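Long-range contact in obscurin (Homo sapiens, PDB 4C4K), which probably links structural and signalling proteins of the muscle sarcomere as a giant modular protein that also carries serine/threonine kinase activity: residues G19-L24 with T63-A68. Numbering follows the deposited sequence.
With EDO (1,2-ethanediol), chain D; EDO (1,2-ethanediol), chain H.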
loop_
_atom_site.group_PDB
_atom_site.type_symbol
_atom_site.label_atom_id
_atom_site.label_comp_id
_atom_site.label_asym_id
_atom_site.label_seq_id
_atom_site.Cartn_x
_atom_site.Cartn_y
_atom_site.Cartn_z
ATOM N N GLY A 19 -6.976 -20.223 13.113
ATOM C CA GLY A 19 -8.023 -20.136 12.096
ATOM C C GLY A 19 -7.653 -20.757 10.756
ATOM O O GLY A 19 -6.474 -20.935 10.445
ATOM N N LYS A 20 -8.666 -21.061 9.945
ATOM C CA LYS A 20 -8.514 -21.723 8.650
ATOM C C LYS A 20 -8.802 -20.791 7.492
ATOM O O LYS A 20 -8.631 -21.185 6.328
ATOM C CB LYS A 20 -9.469 -22.938 8.578
ATOM C CG LYS A 20 -9.126 -24.058 9.558
ATOM C CD LYS A 20 -10.116 -25.206 9.463
ATOM C CE LYS A 20 -9.852 -26.274 10.501
ATOM N NZ LYS A 20 -10.876 -27.352 10.455
ATOM N N ASP A 21 -9.286 -19.565 7.790
ATOM C CA ASP A 21 -9.676 -18.608 6.751
ATOM C C ASP A 21 -9.228 -17.200 7.084
ATOM O O ASP A 21 -9.164 -16.832 8.265
ATOM C CB ASP A 21 -11.200 -18.624 6.564
ATOM C CG ASP A 21 -11.794 -20.017 6.440
ATOM O OD1 ASP A 21 -11.735 -20.589 5.340
ATOM O OD2 ASP A 21 -12.164 -20.595 7.479
ATOM N N ALA A 22 -8.957 -16.394 6.036
ATOM C CA ALA A 22 -8.553 -15.019 6.218
ATOM C C ALA A 22 -9.384 -14.122 5.313
ATOM O O ALA A 22 -9.855 -14.562 4.283
ATOM C CB ALA A 22 -7.067 -14.855 5.899
ATOM N N THR A 23 -9.545 -12.864 5.698
ATOM C CA THR A 23 -10.205 -11.868 4.870
ATOM C C THR A 23 -9.381 -10.616 4.913
ATOM O O THR A 23 -8.867 -10.230 5.965
ATOM C CB THR A 23 -11.727 -11.737 5.112
ATOM O OG1 THR A 23 -12.279 -10.954 4.067
ATOM C CG2 THR A 23 -12.064 -11.109 6.434
ATOM N N LEU A 24 -9.194 -10.036 3.734
ATOM C CA LEU A 24 -8.406 -8.845 3.465
ATOM C C LEU A 24 -9.365 -7.827 2.886
ATOM O O LEU A 24 -10.123 -8.145 1.969
ATOM C CB LEU A 24 -7.294 -9.195 2.436
ATOM C CG LEU A 24 -5.961 -9.838 2.974
ATOM C CD1 LEU A 24 -6.179 -11.128 3.763
ATOM C CD2 LEU A 24 -5.005 -10.111 1.850
ATOM N N THR A 63 -11.139 -12.741 0.216
ATOM C CA THR A 63 -11.253 -13.741 1.279
ATOM C C THR A 63 -10.495 -14.970 0.829
ATOM O O THR A 63 -10.658 -15.398 -0.301
ATOM C CB THR A 63 -12.730 -14.077 1.587
ATOM O OG1 THR A 63 -13.363 -12.892 2.057
ATOM C CG2 THR A 63 -12.873 -15.178 2.639
ATOM N N ILE A 64 -9.681 -15.539 1.708
ATOM C CA ILE A 64 -8.906 -16.756 1.396
ATOM C C ILE A 64 -9.428 -17.862 2.268
ATOM O O ILE A 64 -9.382 -17.734 3.491
ATOM C CB ILE A 64 -7.365 -16.528 1.561
ATOM C CG1 ILE A 64 -6.937 -15.269 0.770
ATOM C CG2 ILE A 64 -6.575 -17.771 1.100
ATOM C CD1 ILE A 64 -5.498 -14.704 1.087
ATOM N N LEU A 65 -9.899 -18.962 1.646
ATOM C CA LEU A 65 -10.461 -20.076 2.365
ATOM C C LEU A 65 -9.472 -21.211 2.462
ATOM O O LEU A 65 -8.635 -21.379 1.572
ATOM C CB LEU A 65 -11.744 -20.557 1.683
ATOM C CG LEU A 65 -12.890 -19.521 1.507
ATOM C CD1 LEU A 65 -14.109 -20.197 0.870
ATOM C CD2 LEU A 65 -13.328 -18.935 2.867
ATOM N N ASP A 66 -9.569 -21.997 3.535
ATOM C CA ASP A 66 -8.735 -23.179 3.741
ATOM C C ASP A 66 -7.244 -22.869 3.600
ATOM O O ASP A 66 -6.556 -23.481 2.791
ATOM C CB ASP A 66 -9.179 -24.317 2.796
ATOM C CG ASP A 66 -8.881 -25.695 3.343
ATOM O OD1 ASP A 66 -8.607 -25.803 4.568
ATOM O OD2 ASP A 66 -8.944 -26.674 2.556
ATOM N N LEU A 67 -6.774 -21.873 4.354
ATOM C CA LEU A 67 -5.387 -21.385 4.347
ATOM C C LEU A 67 -4.336 -22.474 4.309
ATOM O O LEU A 67 -4.426 -23.447 5.046
ATOM C CB LEU A 67 -5.118 -20.516 5.588
ATOM C CG LEU A 67 -5.868 -19.198 5.690
ATOM C CD1 LEU A 67 -5.740 -18.644 7.083
ATOM C CD2 LEU A 67 -5.374 -18.200 4.635
ATOM N N ALA A 68 -3.313 -22.264 3.488
ATOM C CA ALA A 68 -2.160 -23.151 3.371
ATOM C C ALA A 68 -0.949 -22.296 3.700
ATOM O O ALA A 68 -1.010 -21.066 3.582
ATOM C CB ALA A 68 -2.054 -23.681 1.948
HETATM C C1 EDO D . -11.851 -19.969 11.943
HETATM O O1 EDO D . -12.601 -21.054 11.417
HETATM C C2 EDO D . -12.111 -18.722 11.081
HETATM O O2 EDO D . -11.602 -18.998 9.803
HETATM C C1 EDO H . -3.806 -18.142 12.453
HETATM O O1 EDO H . -4.974 -18.696 11.877
HETATM C C2 EDO H . -2.738 -18.044 11.353
HETATM O O2 EDO H . -2.599 -19.309 10.727
#
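Antiparallel strand pairing joins Ala22 and Thr23 to Ile64 and Thr63 at one end of an immunoglobulin I-set beta-sandwich, where strands 22-31 and 59-64 (B and E in immunoglobulin nomenclature) lie side by side in one sheet. The register rests on two reciprocal backbone bonds: Ala22 N gives to Ile64 O at 2.9 Å, and Ile64 N returns to Ala22 O at 2.8 Å, which makes Ala22-Ile64 a hydrogen-bonded pair. The neighbouring Thr23-Thr63 pair is non-hydrogen-bonded, and here the side chains bridge the strands instead, the two OG1 atoms standing 3.0 Å apart in a hydrogen bond whose donor may be either. Thr23 OG1 reaches this position by standing anti to its own N (chi1 -168°), and Arg61 NH1 is a second partner for it.

Ala22 and Ile64 project from the other face, where both meet Leu92 of strand 84-92 in the opposing sheet. Leu67 joins them: its CD2 approaches Ala22 CB at 4.0 Å, while CD1 lies 3.7 Å from Asp21 N. An alanine in place of Leu67 would probably open a gap beside Ala22 and Leu92, because both methyl-bearing branches would be gone.

Beyond the ladder the register slips by one residue at Asp66: Lys20 O takes its hydrogen bond from Leu67 N at 2.8 Å, not from Asp66 N, which lies opposite. Asp21 adds a side-chain link: with CG anti to its carbonyl carbon (chi1 -48°), the carboxylate lies over Leu65, OD1 being 3.4 Å from Leu65 CD2. An ethanediol, probably from the crystallisation liquor, donates through O2 to Asp21 OD2, whereas OD1 accepts Asp66 N at 3.2 Å, the donor approaching from 41° out of the carboxylate plane.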